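Local atomic coordinates of omega transaminase (Pseudomonas sp., PDB entry 5LHA), a protein that catalyses the transfer of amino groups between amines and carbonyl compounds as a class-III, PLP-dependent aminotransferase of fold type I. Residues Gly294-Ala297 with Pro301-Ala304; Gly61-Asn66 with Phe270-Cys275; Trp139-Glu144 with Gly320-Ile325; Met115-Phe120 with Ala314-Gln319. One frame throughout, in Å; residues are numbered along the deposited sequence.

Interaction 1: Gly294-Ala297 with Pro301-Ala304; sequences GITA and PLGA
Leu302, Ile295 and Thr296 supply most of the roughly 206 Å² buried here, and all three side chains leave the backbone toward the opposing segment. The methyl CG2 of Thr296 lies 3.5 Å from Leu302 CB and 3.6 Å from Leu302 CD2, so one methyl serves both the root and one branch of the leucine; the two side chains cross at about a right angle. Thr296 OG1 sits between the backbone N and the carbonyl carbon (chi1 54°), hydrogen-bonded to Ile300 O in the short connecting loop, which leaves CG2 anti to the carbonyl carbon and turned to Leu302. The threonine thus divides its work, a polar grip on the loop and an apolar face for Leu302. Ile295 meets the backbone instead: its CG2 comes to 3.4 Å from Leu302 O, and its other branch reaches farther along the strand, CD1 to Ala304 CB at 4.3 Å. Ala337 and Ala341 of helix 335-350 pack on Leu302 as well, and Tyr331 of the second subunit packs on Thr296. This tight, buried return follows Lys293 of the cofactor pocket and leads into strand 303-308, the antiparallel member of the large-domain sheet characteristic of fold type I aminotransferases.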
loop_
_atom_site.group_PDB
_atom_site.type_symbol
_atom_site.label_atom_id
_atom_site.label_comp_id
_atom_site.label_asym_id
_atom_site.label_seq_id
_atom_site.Cartn_x
_atom_site.Cartn_y
_atom_site.Cartn_z
ATOM N N GLY A 294 -18.277 18.910 21.188
ATOM C CA GLY A 294 -19.128 19.301 22.301
ATOM C C GLY A 294 -18.735 18.703 23.638
ATOM O O GLY A 294 -19.225 19.178 24.670
ATOM N N ILE A 295 -17.870 17.683 23.643
ATOM C CA ILE A 295 -17.480 17.026 24.891
ATOM C C ILE A 295 -16.910 18.041 25.882
ATOM O O ILE A 295 -17.126 17.935 27.097
ATOM C CB ILE A 295 -16.507 15.863 24.609
ATOM C CG1 ILE A 295 -16.342 14.997 25.867
ATOM C CG2 ILE A 295 -15.179 16.357 24.038
ATOM C CD1 ILE A 295 -15.711 13.630 25.619
ATOM N N THR A 296 -16.196 19.048 25.382
ATOM C CA THR A 296 -15.774 20.192 26.183
ATOM C C THR A 296 -16.460 21.472 25.729
ATOM O O THR A 296 -16.063 22.566 26.151
ATOM C CB THR A 296 -14.254 20.375 26.142
ATOM O OG1 THR A 296 -13.801 20.453 24.782
ATOM C CG2 THR A 296 -13.570 19.231 26.854
ATOM N N ALA A 297 -17.472 21.354 24.865
ATOM C CA ALA A 297 -18.169 22.508 24.312
ATOM C C ALA A 297 -17.189 23.460 23.647
ATOM O O ALA A 297 -17.390 24.675 23.645
ATOM C CB ALA A 297 -18.993 23.230 25.377
ATOM N N PRO A 301 -9.452 21.739 23.904
ATOM C CA PRO A 301 -9.397 20.583 22.997
ATOM C C PRO A 301 -9.408 19.277 23.775
ATOM O O PRO A 301 -8.569 19.049 24.650
ATOM C CB PRO A 301 -8.072 20.790 22.253
ATOM C CG PRO A 301 -7.866 22.268 22.279
ATOM C CD PRO A 301 -8.352 22.688 23.650
ATOM N N LEU A 302 -10.382 18.422 23.467
ATOM C CA LEU A 302 -10.412 17.088 24.049
ATOM C C LEU A 302 -11.095 16.140 23.079
ATOM O O LEU A 302 -12.141 16.463 22.513
ATOM C CB LEU A 302 -11.161 17.082 25.390
ATOM C CG LEU A 302 -11.253 15.785 26.198
ATOM C CD1 LEU A 302 -9.902 15.387 26.795
ATOM C CD2 LEU A 302 -12.331 15.845 27.268
ATOM N N GLY A 303 -10.519 14.947 22.936
ATOM C CA GLY A 303 -11.152 13.878 22.201
ATOM C C GLY A 303 -11.132 12.614 23.038
ATOM O O GLY A 303 -10.377 12.498 24.005
ATOM N N ALA A 304 -11.998 11.672 22.673
ATOM C CA ALA A 304 -12.044 10.402 23.386
ATOM C C ALA A 304 -12.520 9.293 22.466
ATOM O O ALA A 304 -13.396 9.503 21.622
ATOM C CB ALA A 304 -12.946 10.468 24.628
#

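Interaction 2: Gly61-Asn66 with Phe270-Cys275; sequences GLWNVN and FGRSGC
Arg272 lays one face of its guanidinium group over the CB methylene of Trp63 rather than over the indole, with NE 3.5 Å and CZ 3.7 Å from that carbon. Only Arg272 CD nears the ring, obliquely, so this is no cation-pi stack; the planes stand 60° apart. The setting is the active-site region of a fold type I transaminase, where the Trp63 side chain comes to about 4 Å from the bound PMP. Arg272 is the second residue of the type I beta turn Gly271-Gly274, and a bend at chi3 (-69°) helps bring its guanidinium group against Trp63 CB, near Asn66. Its NH2 donates to Asn66 OD1 at 2.9 Å, from above the amide's carbonyl plane and not along a lone pair; the N-H...O angle of 136° confirms a bent bond. NH1 is taken up by Leu386 O and Pro434 O, so a single cation ties three parts of the chain together. A leucine in its place would probably leave Asn66 OD1 and those two carbonyls without this side-chain donor and remove the flat group lying over Trp63 CB. At the guanidinium edge, one in-plane water accepts from Arg272 NE at 2.9 Å and from Asn66 ND2 at 3.1 Å.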
loop_
_atom_site.group_PDB
_atom_site.type_symbol
_atom_site.label_atom_id
_atom_site.label_comp_id
_atom_site.label_asym_id
_atom_site.label_seq_id
_atom_site.Cartn_x
_atom_site.Cartn_y
_atom_site.Cartn_z
ATOM N N GLY A 61 -19.832 27.548 16.555
ATOM C CA GLY A 61 -18.398 27.370 16.419
ATOM C C GLY A 61 -18.111 26.522 15.200
ATOM O O GLY A 61 -17.984 27.039 14.090
ATOM N N LEU A 62 -18.028 25.208 15.409
ATOM C CA LEU A 62 -17.974 24.185 14.355
ATOM C C LEU A 62 -18.754 23.004 14.926
ATOM O O LEU A 62 -18.168 21.977 15.282
ATOM C CB LEU A 62 -16.541 23.794 13.982
ATOM C CG LEU A 62 -15.871 24.571 12.844
ATOM C CD1 LEU A 62 -14.429 24.112 12.666
ATOM C CD2 LEU A 62 -16.651 24.424 11.536
ATOM N N TRP A 63 -20.086 23.142 14.938
ATOM C CA TRP A 63 -20.993 22.347 15.771
ATOM C C TRP A 63 -20.338 21.815 17.043
ATOM O O TRP A 63 -20.312 20.596 17.271
ATOM C CB TRP A 63 -21.618 21.167 15.009
ATOM C CG TRP A 63 -21.021 20.705 13.698
ATOM C CD1 TRP A 63 -19.702 20.646 13.341
ATOM C CD2 TRP A 63 -21.755 20.194 12.577
ATOM N NE1 TRP A 63 -19.572 20.149 12.065
ATOM C CE2 TRP A 63 -20.818 19.864 11.575
ATOM C CE3 TRP A 63 -23.115 19.990 12.324
ATOM C CZ2 TRP A 63 -21.196 19.344 10.341
ATOM C CZ3 TRP A 63 -23.488 19.476 11.100
ATOM C CH2 TRP A 63 -22.532 19.165 10.120
ATOM N N ASN A 64 -19.842 22.713 17.901
ATOM C CA ASN A 64 -19.214 22.249 19.132
ATOM C C ASN A 64 -19.454 23.146 20.349
ATOM O O ASN A 64 -19.324 22.681 21.484
ATOM C CB ASN A 64 -17.710 22.045 18.919
ATOM C CG ASN A 64 -16.979 23.311 18.499
ATOM O OD1 ASN A 64 -17.537 24.178 17.827
ATOM N ND2 ASN A 64 -15.707 23.404 18.865
ATOM N N VAL A 65 -19.822 24.408 20.149
ATOM C CA VAL A 65 -20.072 25.279 21.296
ATOM C C VAL A 65 -21.518 25.057 21.714
ATOM O O VAL A 65 -22.365 25.948 21.587
ATOM C CB VAL A 65 -19.774 26.752 20.954
ATOM C CG1 VAL A 65 -19.840 27.630 22.199
ATOM C CG2 VAL A 65 -18.416 26.877 20.293
ATOM N N ASN A 66 -21.800 23.855 22.225
ATOM C CA ASN A 66 -23.165 23.364 22.379
ATOM C C ASN A 66 -23.856 23.891 23.625
ATOM O O ASN A 66 -25.088 23.817 23.712
ATOM C CB ASN A 66 -23.165 21.837 22.387
ATOM C CG ASN A 66 -22.756 21.251 21.045
ATOM O OD1 ASN A 66 -22.461 21.986 20.099
ATOM N ND2 ASN A 66 -22.735 19.933 20.954
ATOM N N PHE A 270 -23.481 13.702 22.425
ATOM C CA PHE A 270 -23.975 14.561 23.494
ATOM C C PHE A 270 -25.133 15.461 23.071
ATOM O O PHE A 270 -25.313 16.534 23.656
ATOM C CB PHE A 270 -22.833 15.385 24.106
ATOM C CG PHE A 270 -21.677 14.538 24.585
ATOM C CD1 PHE A 270 -21.790 13.762 25.729
ATOM C CD2 PHE A 270 -20.490 14.483 23.860
ATOM C CE1 PHE A 270 -20.738 12.973 26.152
ATOM C CE2 PHE A 270 -19.435 13.699 24.282
ATOM C CZ PHE A 270 -19.562 12.942 25.432
ATOM N N GLY A 271 -25.909 15.088 22.049
ATOM C CA GLY A 271 -27.248 15.643 21.945
ATOM C C GLY A 271 -27.728 16.286 20.658
ATOM O O GLY A 271 -28.930 16.543 20.534
ATOM N N ARG A 272 -26.834 16.572 19.704
ATOM C CA ARG A 272 -27.223 17.417 18.574
ATOM C C ARG A 272 -28.404 16.834 17.803
ATOM O O ARG A 272 -29.241 17.584 17.283
ATOM C CB ARG A 272 -26.036 17.661 17.639
ATOM C CG ARG A 272 -26.367 18.617 16.483
ATOM C CD ARG A 272 -25.129 19.225 15.856
ATOM N NE ARG A 272 -24.436 20.169 16.732
ATOM C CZ ARG A 272 -24.794 21.439 16.925
ATOM N NH1 ARG A 272 -25.858 21.947 16.315
ATOM N NH2 ARG A 272 -24.083 22.206 17.740
ATOM N N SER A 273 -28.486 15.507 17.699
ATOM C CA SER A 273 -29.516 14.867 16.891
ATOM C C SER A 273 -30.729 14.414 17.696
ATOM O O SER A 273 -31.617 13.768 17.135
ATOM C CB SER A 273 -28.923 13.670 16.138
ATOM O OG SER A 273 -28.796 12.546 16.988
ATOM N N GLY A 274 -30.804 14.756 18.979
ATOM C CA GLY A 274 -31.953 14.409 19.791
ATOM C C GLY A 274 -31.692 13.329 20.816
ATOM O O GLY A 274 -32.633 12.906 21.499
ATOM N N CYS A 275 -30.460 12.849 20.927
ATOM C CA CYS A 275 -30.145 11.752 21.821
ATOM C C CYS A 275 -28.696 11.915 22.272
ATOM O O CYS A 275 -27.888 12.543 21.579
ATOM C CB CYS A 275 -30.394 10.423 21.098
ATOM S SG CYS A 275 -30.407 8.948 22.105
HETATM O O HOH W 1 -22.158 19.022 18.041
#

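Interaction 3: Trp139-Glu144 with Gly320-Ile325; sequences WIASGE and GFSHMI
The end of helix 124-141 and a short 3-10 turn, 321-323, approach most closely at Ala141 and Ser322, whose CA atoms are 5.0 Å apart. Such closeness is possible because the two residues that meet are small. Ser322 points its side chain at the helix: its CB lies 3.7 Å from Ala141 CA, and its OG 3.8 Å from Ala141 CB, so the serine rests against the alanine with both of its side-chain atoms. OG meets only the carbons of Ala141 across the contact; its polar partner is Gln319 O, in its own loop. The rotamer, in which OG sits between the backbone N and the carbonyl carbon (chi1 70°), is consistent with that hydrogen bond. Ile140 adds a looser touch, CG2 to Ser322 CB at 4.3 Å, before its chain turns off and packs on Tyr175 of the second subunit. Each partner is shaped by its own backbone bonds. The helix closes in a Schellman motif at Gly143, whose positive phi goes with Glu144 N to Trp139 O at 2.8 Å and Gly143 N to Ile140 O at 3.0 Å; the 3-10 turn is held by Met324 N to Phe321 O, also at 2.8 Å. Gln137, one turn back along the helix, adds a polar link, its NE2 donating to Ser322 O and Met324 O. Beyond the turn, Met324 and Ile325 pair antiparallel with a strand of the second subunit, so this Schellman-capped helix end packs beside a beta sheet that runs across the subunit interface.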
loop_
_atom_site.group_PDB
_atom_site.type_symbol
_atom_site.label_atom_id
_atom_site.label_comp_id
_atom_site.label_asym_id
_atom_site.label_seq_id
_atom_site.Cartn_x
_atom_site.Cartn_y
_atom_site.Cartn_z
ATOM N N TRP A 139 -7.859 -7.214 16.848
ATOM C CA TRP A 139 -7.827 -8.456 16.081
ATOM C C TRP A 139 -6.511 -9.203 16.272
ATOM O O TRP A 139 -6.500 -10.441 16.329
ATOM C CB TRP A 139 -8.095 -8.168 14.609
ATOM C CG TRP A 139 -9.528 -7.811 14.361
ATOM C CD1 TRP A 139 -10.018 -6.590 13.971
ATOM C CD2 TRP A 139 -10.664 -8.677 14.474
ATOM N NE1 TRP A 139 -11.387 -6.644 13.851
ATOM C CE2 TRP A 139 -11.807 -7.914 14.149
ATOM C CE3 TRP A 139 -10.825 -10.020 14.817
ATOM C CZ2 TRP A 139 -13.088 -8.453 14.152
ATOM C CZ3 TRP A 139 -12.099 -10.551 14.824
ATOM C CH2 TRP A 139 -13.215 -9.770 14.487
ATOM N N ILE A 140 -5.394 -8.477 16.376
ATOM C CA ILE A 140 -4.112 -9.136 16.619
ATOM C C ILE A 140 -4.120 -9.834 17.972
ATOM O O ILE A 140 -3.668 -10.978 18.098
ATOM C CB ILE A 140 -2.951 -8.129 16.493
ATOM C CG1 ILE A 140 -2.731 -7.754 15.028
ATOM C CG2 ILE A 140 -1.672 -8.696 17.075
ATOM C CD1 ILE A 140 -1.849 -6.552 14.849
ATOM N N ALA A 141 -4.645 -9.165 19.005
ATOM C CA ALA A 141 -4.751 -9.807 20.311
ATOM C C ALA A 141 -5.719 -10.983 20.282
ATOM O O ALA A 141 -5.526 -11.961 21.015
ATOM C CB ALA A 141 -5.191 -8.793 21.365
ATOM N N SER A 142 -6.733 -10.931 19.427
ATOM C CA SER A 142 -7.655 -12.046 19.298
ATOM C C SER A 142 -7.123 -13.142 18.394
ATOM O O SER A 142 -7.849 -14.106 18.127
ATOM C CB SER A 142 -9.011 -11.555 18.790
ATOM O OG SER A 142 -9.545 -10.580 19.666
ATOM N N GLY A 143 -5.882 -13.024 17.925
ATOM C CA GLY A 143 -5.292 -14.069 17.112
ATOM C C GLY A 143 -5.747 -14.088 15.674
ATOM O O GLY A 143 -5.726 -15.144 15.039
ATOM N N GLU A 144 -6.138 -12.934 15.133
ATOM C CA GLU A 144 -6.700 -12.845 13.784
ATOM C C GLU A 144 -6.071 -11.673 13.040
ATOM O O GLU A 144 -6.754 -10.716 12.667
ATOM C CB GLU A 144 -8.219 -12.692 13.849
ATOM C CG GLU A 144 -8.939 -13.820 14.562
ATOM C CD GLU A 144 -9.207 -14.981 13.638
ATOM O OE1 GLU A 144 -8.645 -14.972 12.525
ATOM O OE2 GLU A 144 -9.987 -15.888 14.007
ATOM N N GLY A 320 1.478 -12.054 24.904
ATOM C CA GLY A 320 2.748 -11.454 24.520
ATOM C C GLY A 320 2.644 -9.960 24.305
ATOM O O GLY A 320 2.110 -9.217 25.136
ATOM N N PHE A 321 3.197 -9.493 23.189
ATOM C CA PHE A 321 3.206 -8.055 22.972
ATOM C C PHE A 321 1.828 -7.501 22.648
ATOM O O PHE A 321 1.634 -6.287 22.751
ATOM C CB PHE A 321 4.185 -7.701 21.859
ATOM C CG PHE A 321 4.695 -6.309 21.948
ATOM C CD1 PHE A 321 5.754 -6.013 22.785
ATOM C CD2 PHE A 321 4.117 -5.291 21.215
ATOM C CE1 PHE A 321 6.239 -4.732 22.889
ATOM C CE2 PHE A 321 4.596 -3.996 21.317
ATOM C CZ PHE A 321 5.661 -3.719 22.158
ATOM N N SER A 322 0.858 -8.356 22.319
ATOM C CA SER A 322 -0.453 -7.886 21.886
ATOM C C SER A 322 -1.239 -7.190 22.990
ATOM O O SER A 322 -2.250 -6.546 22.686
ATOM C CB SER A 322 -1.281 -9.043 21.327
ATOM O OG SER A 322 -1.667 -9.943 22.349
ATOM N N HIS A 323 -0.819 -7.301 24.252
ATOM C CA HIS A 323 -1.439 -6.535 25.330
ATOM C C HIS A 323 -0.695 -5.239 25.621
ATOM O O HIS A 323 -1.060 -4.533 26.569
ATOM C CB HIS A 323 -1.548 -7.367 26.616
ATOM C CG HIS A 323 -0.233 -7.835 27.161
ATOM N ND1 HIS A 323 0.061 -9.168 27.346
ATOM C CD2 HIS A 323 0.874 -7.151 27.541
ATOM C CE1 HIS A 323 1.281 -9.284 27.843
ATOM N NE2 HIS A 323 1.800 -8.075 27.960
ATOM N N MET A 324 0.358 -4.939 24.853
ATOM C CA MET A 324 1.065 -3.667 24.930
ATOM C C MET A 324 0.330 -2.613 24.104
ATOM O O MET A 324 0.189 -2.757 22.886
ATOM C CB MET A 324 2.499 -3.830 24.430
ATOM C CG MET A 324 3.318 -4.831 25.209
ATOM S SD MET A 324 3.560 -4.361 26.928
ATOM C CE MET A 324 4.757 -3.039 26.743
ATOM N N ILE A 325 -0.130 -1.554 24.757
ATOM C CA ILE A 325 -0.851 -0.474 24.083
ATOM C C ILE A 325 0.158 0.651 23.872
ATOM O O ILE A 325 0.384 1.489 24.747
ATOM C CB ILE A 325 -2.078 -0.028 24.876
ATOM C CG1 ILE A 325 -3.069 -1.188 25.002
ATOM C CG2 ILE A 325 -2.734 1.189 24.226
ATOM C CD1 ILE A 325 -4.281 -0.841 25.814
#

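Interaction 4: Met115-Phe120 with Ala314-Gln319; sequences MARVLF and AIENGQ
Arg117 and Glu316 join strand and helix by the ends of their long side chains alone, for the nearest CA atoms, their own, are 10.5 Å apart. The principal bond of the salt bridge runs from Arg117 NE to Glu316 OE2 at 2.6 Å. It is a side-on approach for the arginine: OE2 sits at the guanidinium edge, in its plane. For the glutamate it is different, because NE arrives from above the carboxylate plane, and the two flat groups are turned 48° against each other. With the planes so turned, the other links are weak and well bent, Arg117 NH2 to Glu316 OE1 at 3.2 Å and to OE2 at 3.1 Å. Arg117 folds at chi2 (-76°), which brings the guanidinium group back beside its own strand, where NH1 donates to Ala116 O at 3.1 Å. Ala116 and Arg117 together face Phe307 in a classic beta bulge on strand 115-121, which lies at the border of the large-domain sheet within this chain. Glu316, in contrast, stretches out beyond CG (chi2 -174°) from the last turn of helix 309-316. With an alanine in place of the arginine, Glu316 would probably lose its donors on this strand, and a gap would be likely to open beside its carboxylate. OE2 has a further donor in Trp22 NE1 of the second subunit, whose side chain also packs on Arg117.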
loop_
_atom_site.group_PDB
_atom_site.type_symbol
_atom_site.label_atom_id
_atom_site.label_comp_id
_atom_site.label_asym_id
_atom_site.label_seq_id
_atom_site.Cartn_x
_atom_site.Cartn_y
_atom_site.Cartn_z
ATOM N N MET A 115 -19.643 0.125 27.056
ATOM C CA MET A 115 -18.313 0.707 26.947
ATOM C C MET A 115 -17.535 0.480 28.236
ATOM O O MET A 115 -18.058 0.676 29.337
ATOM C CB MET A 115 -18.407 2.205 26.655
ATOM C CG MET A 115 -18.910 2.563 25.264
ATOM S SD MET A 115 -17.914 1.859 23.932
ATOM C CE MET A 115 -19.173 1.543 22.702
ATOM N N ALA A 116 -16.272 0.092 28.102
ATOM C CA ALA A 116 -15.474 -0.309 29.253
ATOM C C ALA A 116 -14.199 0.500 29.438
ATOM O O ALA A 116 -13.794 0.730 30.581
ATOM C CB ALA A 116 -15.111 -1.797 29.158
ATOM N N ARG A 117 -13.562 0.943 28.353
ATOM C CA ARG A 117 -12.284 1.636 28.412
ATOM C C ARG A 117 -12.315 2.872 27.521
ATOM O O ARG A 117 -12.962 2.885 26.469
ATOM C CB ARG A 117 -11.136 0.715 27.974
ATOM C CG ARG A 117 -10.919 -0.490 28.870
ATOM C CD ARG A 117 -10.217 -0.099 30.158
ATOM N NE ARG A 117 -9.901 -1.259 30.990
ATOM C CZ ARG A 117 -10.729 -1.785 31.891
ATOM N NH1 ARG A 117 -11.928 -1.258 32.092
ATOM N NH2 ARG A 117 -10.354 -2.835 32.604
ATOM N N VAL A 118 -11.596 3.909 27.956
ATOM C CA VAL A 118 -11.450 5.157 27.216
ATOM C C VAL A 118 -9.979 5.351 26.880
ATOM O O VAL A 118 -9.111 5.138 27.734
ATOM C CB VAL A 118 -11.963 6.373 28.010
ATOM C CG1 VAL A 118 -12.039 7.593 27.100
ATOM C CG2 VAL A 118 -13.302 6.090 28.676
ATOM N N LEU A 119 -9.701 5.735 25.633
ATOM C CA LEU A 119 -8.398 6.259 25.235
ATOM C C LEU A 119 -8.590 7.721 24.852
ATOM O O LEU A 119 -9.182 8.025 23.808
ATOM C CB LEU A 119 -7.789 5.449 24.094
ATOM C CG LEU A 119 -6.264 5.346 24.175
ATOM C CD1 LEU A 119 -5.765 4.234 23.282
ATOM C CD2 LEU A 119 -5.589 6.664 23.808
ATOM N N PHE A 120 -8.069 8.618 25.689
ATOM C CA PHE A 120 -8.281 10.049 25.548
ATOM C C PHE A 120 -7.339 10.634 24.504
ATOM O O PHE A 120 -6.273 10.092 24.204
ATOM C CB PHE A 120 -8.070 10.764 26.890
ATOM C CG PHE A 120 -9.197 10.569 27.872
ATOM C CD1 PHE A 120 -10.413 11.213 27.701
ATOM C CD2 PHE A 120 -9.051 9.709 28.951
ATOM C CE1 PHE A 120 -11.448 11.014 28.598
ATOM C CE2 PHE A 120 -10.083 9.513 29.842
ATOM C CZ PHE A 120 -11.280 10.169 29.666
ATOM N N ALA A 314 -10.285 -8.525 25.166
ATOM C CA ALA A 314 -9.360 -9.173 24.242
ATOM C C ALA A 314 -7.977 -8.547 24.313
ATOM O O ALA A 314 -6.961 -9.253 24.286
ATOM C CB ALA A 314 -9.897 -9.096 22.816
ATOM N N ILE A 315 -7.922 -7.219 24.364
ATOM C CA ILE A 315 -6.641 -6.529 24.362
ATOM C C ILE A 315 -5.933 -6.729 25.696
ATOM O O ILE A 315 -4.731 -7.017 25.737
ATOM C CB ILE A 315 -6.849 -5.040 24.021
ATOM C CG1 ILE A 315 -7.365 -4.925 22.583
ATOM C CG2 ILE A 315 -5.548 -4.267 24.166
ATOM C CD1 ILE A 315 -7.579 -3.533 22.104
ATOM N N GLU A 316 -6.666 -6.578 26.807
ATOM C CA GLU A 316 -6.048 -6.768 28.113
ATOM C C GLU A 316 -5.666 -8.223 28.390
ATOM O O GLU A 316 -4.774 -8.459 29.215
ATOM C CB GLU A 316 -6.951 -6.229 29.225
ATOM C CG GLU A 316 -7.160 -4.723 29.168
ATOM C CD GLU A 316 -7.942 -4.203 30.352
ATOM O OE1 GLU A 316 -8.506 -5.036 31.094
ATOM O OE2 GLU A 316 -7.968 -2.965 30.561
ATOM N N ASN A 317 -6.305 -9.197 27.737
ATOM C CA ASN A 317 -5.877 -10.590 27.829
ATOM C C ASN A 317 -5.027 -11.021 26.645
ATOM O O ASN A 317 -4.754 -12.215 26.499
ATOM C CB ASN A 317 -7.065 -11.554 27.938
ATOM C CG ASN A 317 -7.674 -11.601 29.323
ATOM O OD1 ASN A 317 -6.987 -11.427 30.332
ATOM N ND2 ASN A 317 -8.967 -11.901 29.378
ATOM N N GLY A 318 -4.602 -10.089 25.795
ATOM C CA GLY A 318 -3.813 -10.474 24.645
ATOM C C GLY A 318 -2.485 -11.075 25.058
ATOM O O GLY A 318 -1.890 -10.701 26.070
ATOM N N GLN A 319 -2.031 -12.031 24.262
ATOM C CA GLN A 319 -0.808 -12.751 24.567
ATOM C C GLN A 319 0.409 -11.952 24.119
ATOM O O GLN A 319 0.382 -11.257 23.099
ATOM C CB GLN A 319 -0.810 -14.122 23.891
ATOM C CG GLN A 319 -0.021 -15.184 24.631
ATOM C CD GLN A 319 -0.880 -15.947 25.624
ATOM O OE1 GLN A 319 -1.905 -16.527 25.257
ATOM N NE2 GLN A 319 -0.474 -15.939 26.893
#

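How the interactions relate
Along the chain, interactions 2, 3 and 4 cross one another, while interaction 1 follows the close of interaction 2 and is nested inside interactions 3 and 4. Interactions 1 and 2 have centres 11 Å apart and touch through Ile295 on Phe270, close to the cofactor. Interactions 3 and 4 form a second, peripheral pair, centres 10 Å apart, linked by a probable hydrogen bond from His323 ND1 to Gly318 O. Neighbouring strands 303-308 and 115-121 of one sheet connect the pairs, Ala304 packing on Val118 and Phe120, though the centres of interactions 1 and 4 are 21 Å apart. Both pairs touch the second subunit, consistent with the dimeric active site of fold type I enzymes.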